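Local coordinates for protein Myo-inositol dehydrogenase (Corynebacterium glutamicum, PDB 3EUW) that probably oxidises myo-inositol with NAD+ as an inositol 2-dehydrogenase of the Gfo/Idh/MocA family, at residues G122-F127 with A284-E289; I152-A157 with D238-A243; F10-I15 with V32-P37. One frame throughout, in Å; residues are numbered along the deposited sequence.

From the N terminus, interaction 3 closes first: a short beta-alpha-beta loop inside the nucleotide-binding Rossmann domain, where the turn after strand 5-10 meets the end of strand 29-35. Interaction 1 opens later, just after strand 119-121, and closes only at helix 283-299, which thereby packs on the exit from the Rossmann sheet. Interaction 2 opens and closes within that long span, joining strands 146-154 and 238-245 of the C-terminal sheet; no loops cross. Interaction 1 lies between the others in space: Arg125 reaches Gln239 and Ser153 of interaction 2, and Tyr286 packs on Ile15 of interaction 3.

Interaction 1: residues G122-F127 with A284-E289; sequences GFNRRF and AAYKAE
Phe127 packs on the backbone and the aliphatic part of Glu289. CA of Glu289 sits over one face of the Phe127 ring, 3.9 Å from its centroid, a CH-pi contact displaced toward the rim, while CB and CG run on past CD2 and CE2. Phe127 CB meets Ala288 CB at 4.0 Å and Ala285 CB a little farther off. The alanines let the 3-10 turn 124-127 come close to the helix: Ala285 CB lies 3.3 Å from Asn124 O, and Ala285 CA points its hydrogen at Phe127 O.

Asn124 makes a second, polar contact. Its amide is stacked on the Tyr286 ring with the planes 15° apart, ND2 over the face and CG 3.6 Å from Tyr286 CE1. A chi1 of 61°, with CG between the backbone N and carbonyl carbon, turns the amide to that ring. One water lies between the pair, within hydrogen-bonding distance of Asn124 OD1 and 2.6 Å from Tyr286 OH.

The extended Glu289 chain, CG anti to its backbone N (chi1 -174°), carries the carboxylate to the inverse gamma turn centred on Phe123, where OE2 comes within 3.0 Å of Asn124 N at an angle too poor for a hydrogen bond. Met120 of strand 119-121 packs on Phe127 and Glu289, and helix 14-25 lies against Tyr286. Helix 283-299 is packed on the Rossmann sheet's exit, while Arg125 and Arg126 turn toward helix 169-185.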
loop_
_atom_site.group_PDB
_atom_site.type_symbol
_atom_site.label_atom_id
_atom_site.label_comp_id
_atom_site.label_asym_id
_atom_site.label_seq_id
_atom_site.Cartn_x
_atom_site.Cartn_y
_atom_site.Cartn_z
ATOM N N GLY A 122 -29.960 -13.076 -6.468
ATOM C CA GLY A 122 -29.123 -12.427 -5.472
ATOM C C GLY A 122 -27.620 -12.542 -5.578
ATOM O O GLY A 122 -26.974 -12.937 -4.604
ATOM N N PHE A 123 -27.055 -12.216 -6.742
ATOM C CA PHE A 123 -25.598 -12.251 -6.894
ATOM C C PHE A 123 -25.129 -10.915 -6.338
ATOM O O PHE A 123 -24.841 -9.970 -7.078
ATOM C CB PHE A 123 -25.203 -12.401 -8.360
ATOM C CG PHE A 123 -25.451 -13.779 -8.908
ATOM C CD1 PHE A 123 -24.810 -14.886 -8.364
ATOM C CD2 PHE A 123 -26.332 -13.969 -9.965
ATOM C CE1 PHE A 123 -25.046 -16.172 -8.874
ATOM C CE2 PHE A 123 -26.576 -15.243 -10.479
ATOM C CZ PHE A 123 -25.933 -16.346 -9.933
ATOM N N ASN A 124 -25.075 -10.862 -5.014
ATOM C CA ASN A 124 -24.718 -9.666 -4.277
ATOM C C ASN A 124 -23.386 -9.021 -4.603
ATOM O O ASN A 124 -23.223 -7.813 -4.403
ATOM C CB ASN A 124 -24.783 -9.953 -2.772
ATOM C CG ASN A 124 -23.811 -11.038 -2.343
ATOM O OD1 ASN A 124 -24.016 -12.221 -2.632
ATOM N ND2 ASN A 124 -22.737 -10.639 -1.668
ATOM N N ARG A 125 -22.432 -9.799 -5.100
ATOM C CA ARG A 125 -21.124 -9.220 -5.394
ATOM C C ARG A 125 -21.171 -8.131 -6.465
ATOM O O ARG A 125 -20.327 -7.239 -6.467
ATOM C CB ARG A 125 -20.109 -10.314 -5.755
ATOM C CG ARG A 125 -19.852 -11.298 -4.608
ATOM C CD ARG A 125 -18.920 -12.430 -5.017
ATOM N NE ARG A 125 -18.898 -13.495 -4.026
ATOM C CZ ARG A 125 -18.050 -14.522 -4.026
ATOM N NH1 ARG A 125 -17.126 -14.640 -4.972
ATOM N NH2 ARG A 125 -18.131 -15.442 -3.074
ATOM N N ARG A 126 -22.151 -8.179 -7.359
ATOM C CA ARG A 126 -22.251 -7.133 -8.379
ATOM C C ARG A 126 -22.535 -5.794 -7.710
ATOM O O ARG A 126 -22.226 -4.740 -8.261
ATOM C CB ARG A 126 -23.404 -7.402 -9.354
ATOM C CG ARG A 126 -23.308 -8.682 -10.146
ATOM C CD ARG A 126 -24.214 -8.584 -11.357
ATOM N NE ARG A 126 -24.176 -9.787 -12.175
ATOM C CZ ARG A 126 -24.638 -9.858 -13.419
ATOM N NH1 ARG A 126 -25.182 -8.787 -13.994
ATOM N NH2 ARG A 126 -24.524 -10.985 -14.100
ATOM N N PHE A 127 -23.117 -5.851 -6.514
ATOM C CA PHE A 127 -23.489 -4.639 -5.795
ATOM C C PHE A 127 -22.429 -4.123 -4.842
ATOM O O PHE A 127 -22.650 -3.157 -4.115
ATOM C CB PHE A 127 -24.829 -4.870 -5.087
ATOM C CG PHE A 127 -25.945 -5.227 -6.035
ATOM C CD1 PHE A 127 -26.684 -4.229 -6.675
ATOM C CD2 PHE A 127 -26.196 -6.557 -6.358
ATOM C CE1 PHE A 127 -27.649 -4.554 -7.624
ATOM C CE2 PHE A 127 -27.161 -6.896 -7.309
ATOM C CZ PHE A 127 -27.888 -5.896 -7.944
ATOM N N ALA A 284 -22.242 -3.560 2.633
ATOM C CA ALA A 284 -22.758 -2.565 1.699
ATOM C C ALA A 284 -23.460 -3.204 0.501
ATOM O O ALA A 284 -24.511 -2.728 0.061
ATOM C CB ALA A 284 -21.622 -1.655 1.217
ATOM N N ALA A 285 -22.885 -4.281 -0.025
ATOM C CA ALA A 285 -23.467 -4.958 -1.183
ATOM C C ALA A 285 -24.896 -5.442 -0.942
ATOM O O ALA A 285 -25.767 -5.270 -1.799
ATOM C CB ALA A 285 -22.588 -6.138 -1.601
ATOM N N TYR A 286 -25.142 -6.058 0.211
ATOM C CA TYR A 286 -26.478 -6.559 0.484
ATOM C C TYR A 286 -27.492 -5.443 0.579
ATOM O O TYR A 286 -28.634 -5.608 0.162
ATOM C CB TYR A 286 -26.502 -7.406 1.757
ATOM C CG TYR A 286 -25.924 -8.784 1.554
ATOM C CD1 TYR A 286 -26.523 -9.686 0.678
ATOM C CD2 TYR A 286 -24.785 -9.198 2.250
ATOM C CE1 TYR A 286 -26.014 -10.965 0.503
ATOM C CE2 TYR A 286 -24.269 -10.477 2.081
ATOM C CZ TYR A 286 -24.891 -11.354 1.208
ATOM O OH TYR A 286 -24.406 -12.629 1.053
ATOM N N LYS A 287 -27.073 -4.310 1.127
ATOM C CA LYS A 287 -27.960 -3.166 1.254
ATOM C C LYS A 287 -28.259 -2.579 -0.123
ATOM O O LYS A 287 -29.402 -2.207 -0.422
ATOM C CB LYS A 287 -27.324 -2.106 2.162
ATOM C CG LYS A 287 -27.307 -2.497 3.640
ATOM C CD LYS A 287 -26.576 -1.471 4.517
ATOM C CE LYS A 287 -26.748 -1.783 6.004
ATOM N NZ LYS A 287 -26.284 -3.151 6.360
ATOM N N ALA A 288 -27.230 -2.506 -0.967
ATOM C CA ALA A 288 -27.403 -1.952 -2.299
ATOM C C ALA A 288 -28.263 -2.893 -3.124
ATOM O O ALA A 288 -29.073 -2.456 -3.936
ATOM C CB ALA A 288 -26.052 -1.740 -2.962
ATOM N N GLU A 289 -28.088 -4.191 -2.909
ATOM C CA GLU A 289 -28.865 -5.173 -3.636
ATOM C C GLU A 289 -30.347 -5.025 -3.271
ATOM O O GLU A 289 -31.212 -5.085 -4.140
ATOM C CB GLU A 289 -28.392 -6.586 -3.298
ATOM C CG GLU A 289 -29.060 -7.688 -4.114
ATOM C CD GLU A 289 -28.522 -9.066 -3.767
ATOM O OE1 GLU A 289 -28.766 -9.533 -2.633
ATOM O OE2 GLU A 289 -27.847 -9.684 -4.617
HETATM O O HOH W 1 -25.586 -13.989 -0.780
#

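Interaction 2: residues I152-A157 with D238-A243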
loop_
_atom_site.group_PDB
_atom_site.type_symbol
_atom_site.label_atom_id
_atom_site.label_comp_id
_atom_site.label_asym_id
_atom_site.label_seq_id
_atom_site.Cartn_x
_atom_site.Cartn_y
_atom_site.Cartn_z
ATOM N N ILE A 152 -9.793 -13.881 -7.799
ATOM C CA ILE A 152 -9.242 -14.772 -6.793
ATOM C C ILE A 152 -10.134 -14.758 -5.576
ATOM O O ILE A 152 -10.208 -13.764 -4.840
ATOM C CB ILE A 152 -7.816 -14.360 -6.386
ATOM C CG1 ILE A 152 -6.898 -14.428 -7.613
ATOM C CG2 ILE A 152 -7.310 -15.270 -5.260
ATOM C CD1 ILE A 152 -5.459 -13.991 -7.361
ATOM N N SER A 153 -10.826 -15.875 -5.386
ATOM C CA SER A 153 -11.722 -16.056 -4.270
ATOM C C SER A 153 -11.289 -17.272 -3.451
ATOM O O SER A 153 -11.137 -18.382 -3.975
ATOM C CB SER A 153 -13.148 -16.268 -4.777
ATOM O OG SER A 153 -13.594 -15.167 -5.555
ATOM N N ARG A 154 -11.077 -17.054 -2.166
ATOM C CA ARG A 154 -10.701 -18.145 -1.287
ATOM C C ARG A 154 -11.509 -18.053 -0.002
ATOM O O ARG A 154 -11.475 -17.037 0.698
ATOM C CB ARG A 154 -9.202 -18.092 -0.978
ATOM C CG ARG A 154 -8.323 -18.222 -2.213
ATOM C CD ARG A 154 -6.848 -18.003 -1.853
ATOM N NE ARG A 154 -5.942 -18.358 -2.938
ATOM C CZ ARG A 154 -4.911 -17.618 -3.332
ATOM N NH1 ARG A 154 -4.633 -16.462 -2.726
ATOM N NH2 ARG A 154 -4.169 -18.029 -4.344
ATOM N N ASP A 155 -12.262 -19.103 0.294
ATOM C CA ASP A 155 -13.048 -19.114 1.510
ATOM C C ASP A 155 -12.103 -19.339 2.684
ATOM O O ASP A 155 -11.062 -19.985 2.536
ATOM C CB ASP A 155 -14.086 -20.235 1.487
ATOM C CG ASP A 155 -15.241 -19.942 0.571
ATOM O OD1 ASP A 155 -15.278 -18.846 -0.032
ATOM O OD2 ASP A 155 -16.124 -20.819 0.461
ATOM N N PRO A 156 -12.453 -18.798 3.858
ATOM C CA PRO A 156 -11.647 -18.943 5.070
ATOM C C PRO A 156 -11.461 -20.417 5.399
ATOM O O PRO A 156 -10.358 -20.849 5.723
ATOM C CB PRO A 156 -12.483 -18.224 6.132
ATOM C CG PRO A 156 -13.139 -17.138 5.344
ATOM C CD PRO A 156 -13.565 -17.854 4.073
ATOM N N ALA A 157 -12.547 -21.186 5.313
ATOM C CA ALA A 157 -12.502 -22.626 5.609
ATOM C C ALA A 157 -13.672 -23.377 4.982
ATOM O O ALA A 157 -14.641 -22.769 4.537
ATOM C CB ALA A 157 -12.505 -22.856 7.135
ATOM N N ASP A 238 -10.628 -13.987 1.094
ATOM C CA ASP A 238 -9.938 -13.398 -0.059
ATOM C C ASP A 238 -10.874 -13.166 -1.241
ATOM O O ASP A 238 -11.366 -14.115 -1.842
ATOM C CB ASP A 238 -8.774 -14.311 -0.462
ATOM C CG ASP A 238 -7.719 -13.600 -1.294
ATOM O OD1 ASP A 238 -7.941 -12.433 -1.685
ATOM O OD2 ASP A 238 -6.668 -14.218 -1.561
ATOM N N GLN A 239 -11.116 -11.903 -1.573
ATOM C CA GLN A 239 -12.013 -11.568 -2.675
ATOM C C GLN A 239 -11.401 -10.480 -3.538
ATOM O O GLN A 239 -11.792 -9.317 -3.439
ATOM C CB GLN A 239 -13.356 -11.061 -2.132
ATOM C CG GLN A 239 -14.128 -12.052 -1.264
ATOM C CD GLN A 239 -14.788 -13.155 -2.071
ATOM O OE1 GLN A 239 -14.232 -14.241 -2.237
ATOM N NE2 GLN A 239 -15.978 -12.873 -2.594
ATOM N N ARG A 240 -10.447 -10.852 -4.381
ATOM C CA ARG A 240 -9.790 -9.891 -5.239
ATOM C C ARG A 240 -10.247 -10.021 -6.679
ATOM O O ARG A 240 -10.664 -11.097 -7.126
ATOM C CB ARG A 240 -8.270 -10.059 -5.149
ATOM C CG ARG A 240 -7.667 -9.561 -3.840
ATOM C CD ARG A 240 -6.176 -9.879 -3.777
ATOM N NE ARG A 240 -5.939 -11.294 -3.519
ATOM C CZ ARG A 240 -4.941 -12.005 -4.044
ATOM N NH1 ARG A 240 -4.086 -11.432 -4.883
ATOM N NH2 ARG A 240 -4.776 -13.282 -3.704
ATOM N N LEU A 241 -10.174 -8.913 -7.400
ATOM C CA LEU A 241 -10.571 -8.894 -8.790
ATOM C C LEU A 241 -9.695 -7.902 -9.534
ATOM O O LEU A 241 -9.443 -6.795 -9.056
ATOM C CB LEU A 241 -12.044 -8.505 -8.924
ATOM C CG LEU A 241 -12.598 -8.519 -10.352
ATOM C CD1 LEU A 241 -14.101 -8.739 -10.319
ATOM C CD2 LEU A 241 -12.249 -7.226 -11.059
ATOM N N GLU A 242 -9.247 -8.307 -10.711
ATOM C CA GLU A 242 -8.394 -7.472 -11.528
ATOM C C GLU A 242 -8.904 -7.466 -12.969
ATOM O O GLU A 242 -9.125 -8.524 -13.556
ATOM C CB GLU A 242 -6.968 -8.031 -11.474
ATOM C CG GLU A 242 -5.955 -7.314 -12.332
ATOM C CD GLU A 242 -4.609 -8.039 -12.376
ATOM O OE1 GLU A 242 -4.161 -8.565 -11.334
ATOM O OE2 GLU A 242 -3.992 -8.077 -13.451
ATOM N N ALA A 243 -9.103 -6.275 -13.522
ATOM C CA ALA A 243 -9.534 -6.122 -14.907
ATOM C C ALA A 243 -8.381 -5.453 -15.669
ATOM O O ALA A 243 -7.953 -4.344 -15.335
ATOM C CB ALA A 243 -10.785 -5.258 -14.986
HETATM O O HOH W 2 -13.232 -12.195 -5.701
#
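Backbone hydrogen bonds join Ile152-Arg154 to Asp238-Arg240 as antiparallel strands, their axes 4.7 Å apart. Ile152 and Arg240 form a hydrogen-bonded pair, with N of each 3.0 Å from O of the other. Ser153 faces Gln239 in a non-hydrogen-bonded pair, and next comes the hydrogen-bonded pair Arg154-Asp238, where the bond from Asp238 N to Arg154 O is weak.

Charged groups gather on the face bearing Ile152, Arg154, Asp238 and Arg240. Bent at chi3 (-75°), the Arg240 chain folds back along its own strand and grips the Asp238 carboxylate side-on: NE reaches OD1 at 2.9 Å and NH2 reaches OD2 at 3.0 Å, both nearly straight and on syn lone pairs. Arg154 NH1 makes a longer, more bent salt bridge to Asp238 OD2 (3.2 Å), the oxygen lying 29° out of the Arg154 guanidinium plane. The arginines approach within 3.3 Å, NH1 of Arg154 to NH2 of Arg240, a closeness the shared carboxylate probably offsets; Tyr235 also bonds to Asp238 OD2. Glu242 of the second subunit bridges to both arginines, and Gln148 of that subunit bonds to Arg154 NH2.

Apolar packing comes from Ile152, whose CG2 lies over the Arg154 guanidinium and whose CD1 lies over a face of that of Arg240.

On the opposite face a water donates to Ser153 OG and to Arg240 O, and Asp178 bonds to the same hydroxyl. The pairing belongs to the large C-terminal beta-sheet of the Gfo/Idh/MocA fold, whose charged face here meets a second subunit within the tetramer.

Interaction 3: residues F10-I15 with V32-P37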
loop_
_atom_site.group_PDB
_atom_site.type_symbol
_atom_site.label_atom_id
_atom_site.label_comp_id
_atom_site.label_asym_id
_atom_site.label_seq_id
_atom_site.Cartn_x
_atom_site.Cartn_y
_atom_site.Cartn_z
ATOM N N PHE A 10 -38.331 -15.270 3.626
ATOM C CA PHE A 10 -38.255 -16.713 3.824
ATOM C C PHE A 10 -36.867 -17.094 4.335
ATOM O O PHE A 10 -35.856 -16.816 3.683
ATOM C CB PHE A 10 -38.544 -17.452 2.516
ATOM C CG PHE A 10 -39.998 -17.557 2.197
ATOM C CD1 PHE A 10 -40.782 -18.518 2.809
ATOM C CD2 PHE A 10 -40.599 -16.663 1.314
ATOM C CE1 PHE A 10 -42.144 -18.598 2.555
ATOM C CE2 PHE A 10 -41.967 -16.732 1.053
ATOM C CZ PHE A 10 -42.740 -17.701 1.676
ATOM N N GLY A 11 -36.827 -17.730 5.502
ATOM C CA GLY A 11 -35.566 -18.136 6.092
ATOM C C GLY A 11 -35.197 -17.229 7.251
ATOM O O GLY A 11 -35.123 -16.012 7.098
ATOM N N ALA A 12 -34.974 -17.812 8.424
ATOM C CA ALA A 12 -34.616 -17.012 9.583
ATOM C C ALA A 12 -33.150 -17.249 9.903
ATOM O O ALA A 12 -32.653 -16.830 10.947
ATOM C CB ALA A 12 -35.496 -17.379 10.772
ATOM N N GLY A 13 -32.463 -17.919 8.986
ATOM C CA GLY A 13 -31.057 -18.210 9.171
ATOM C C GLY A 13 -30.194 -16.963 9.172
ATOM O O GLY A 13 -30.696 -15.849 9.319
ATOM N N ARG A 14 -28.890 -17.150 8.992
ATOM C CA ARG A 14 -27.940 -16.039 8.996
ATOM C C ARG A 14 -28.205 -15.017 7.888
ATOM O O ARG A 14 -28.245 -13.811 8.141
ATOM C CB ARG A 14 -26.510 -16.578 8.877
ATOM C CG ARG A 14 -25.434 -15.585 9.307
ATOM C CD ARG A 14 -25.348 -15.435 10.836
ATOM N NE ARG A 14 -26.661 -15.521 11.475
ATOM C CZ ARG A 14 -26.974 -14.958 12.638
ATOM N NH1 ARG A 14 -26.068 -14.255 13.304
ATOM N NH2 ARG A 14 -28.196 -15.106 13.136
ATOM N N ILE A 15 -28.377 -15.493 6.659
ATOM C CA ILE A 15 -28.646 -14.591 5.553
ATOM C C ILE A 15 -29.989 -13.902 5.823
ATOM O O ILE A 15 -30.159 -12.711 5.544
ATOM C CB ILE A 15 -28.663 -15.354 4.195
ATOM C CG1 ILE A 15 -28.840 -14.368 3.045
ATOM C CG2 ILE A 15 -29.763 -16.379 4.168
ATOM C CD1 ILE A 15 -27.651 -13.454 2.848
ATOM N N VAL A 32 -43.080 -7.468 6.908
ATOM C CA VAL A 32 -44.332 -7.789 7.578
ATOM C C VAL A 32 -44.515 -9.243 7.962
ATOM O O VAL A 32 -45.427 -9.569 8.714
ATOM C CB VAL A 32 -45.549 -7.355 6.738
ATOM C CG1 VAL A 32 -45.498 -5.865 6.506
ATOM C CG2 VAL A 32 -45.579 -8.107 5.417
ATOM N N VAL A 33 -43.667 -10.125 7.452
ATOM C CA VAL A 33 -43.792 -11.526 7.810
ATOM C C VAL A 33 -42.533 -12.323 7.508
ATOM O O VAL A 33 -41.910 -12.150 6.459
ATOM C CB VAL A 33 -45.008 -12.184 7.103
ATOM C CG1 VAL A 33 -44.776 -12.249 5.603
ATOM C CG2 VAL A 33 -45.248 -13.580 7.665
ATOM N N ILE A 34 -42.163 -13.183 8.456
ATOM C CA ILE A 34 -40.991 -14.041 8.346
ATOM C C ILE A 34 -41.446 -15.496 8.469
ATOM O O ILE A 34 -42.157 -15.851 9.401
ATOM C CB ILE A 34 -39.974 -13.757 9.471
ATOM C CG1 ILE A 34 -39.527 -12.297 9.417
ATOM C CG2 ILE A 34 -38.774 -14.688 9.337
ATOM C CD1 ILE A 34 -38.478 -11.942 10.434
ATOM N N ALA A 35 -41.035 -16.330 7.520
ATOM C CA ALA A 35 -41.405 -17.736 7.528
ATOM C C ALA A 35 -40.175 -18.640 7.648
ATOM O O ALA A 35 -39.152 -18.417 6.993
ATOM C CB ALA A 35 -42.181 -18.081 6.261
ATOM N N ASP A 36 -40.289 -19.660 8.492
ATOM C CA ASP A 36 -39.217 -20.619 8.709
ATOM C C ASP A 36 -39.788 -21.783 9.503
ATOM O O ASP A 36 -40.333 -21.589 10.587
ATOM C CB ASP A 36 -38.075 -19.985 9.500
ATOM C CG ASP A 36 -36.789 -20.782 9.398
ATOM O OD1 ASP A 36 -36.808 -21.997 9.699
ATOM O OD2 ASP A 36 -35.759 -20.189 9.010
ATOM N N PRO A 37 -39.680 -23.009 8.971
ATOM C CA PRO A 37 -40.208 -24.171 9.687
ATOM C C PRO A 37 -39.811 -24.128 11.160
ATOM O O PRO A 37 -40.598 -24.490 12.038
ATOM C CB PRO A 37 -39.598 -25.354 8.929
ATOM C CG PRO A 37 -38.367 -24.769 8.278
ATOM C CD PRO A 37 -38.858 -23.425 7.825
#
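Ala35 and Asp36, at the end of strand 29-35, meet Phe10, Gly11 and Ala12 in the first beta-alpha-beta unit of a Rossmann fold. Strands 5-10 and 29-35 run parallel, with helix 14-25 as the crossover between them.

Ala35 serves the contact with both backbone and side chain. Its O accepts from Gly11 N at 2.8 Å, a nearly linear bond (174° at the hydrogen) that continues the parallel pairing to the last residues of the strands. Its CB lies beside the Phe10 ring, 3.7 Å from CE1 and only slightly farther from CD1, approaching obliquely. The Phe10 ring extends over the sheet face that Ala35 shares; Val60 of helix 57-60 covers both side chains there.

Asp36 follows the strand end and reaches across to the turn. Because CG stands anti to its backbone N (chi1 -163°), the carboxylate is brought to the backbone of Ala12. One oxygen, OD1, bonds to Phe38 N, which helps to fix the rotation of the carboxylate.

Between Phe10 and Ala12, Gly11 takes backbone angles (phi 105°) that suit glycine. Gly11 and Gly13 fit the start of a GxGxxG pattern, consistent with the dinucleotide-binding turn of this NAD-binding family, and Gly13 is the N-cap residue of helix 14-25. An acidic residue at the end of the second strand is the textbook partner of the adenosine ribose in NAD-dependent Rossmann enzymes; Asp36 occupies that place, although no cofactor is present here.

In this structure Asp36 OD2 accepts from Ala12 N through its anti lone pair, at a short 2.6 Å, with Ala12 CB 3.3 Å from the same oxygen.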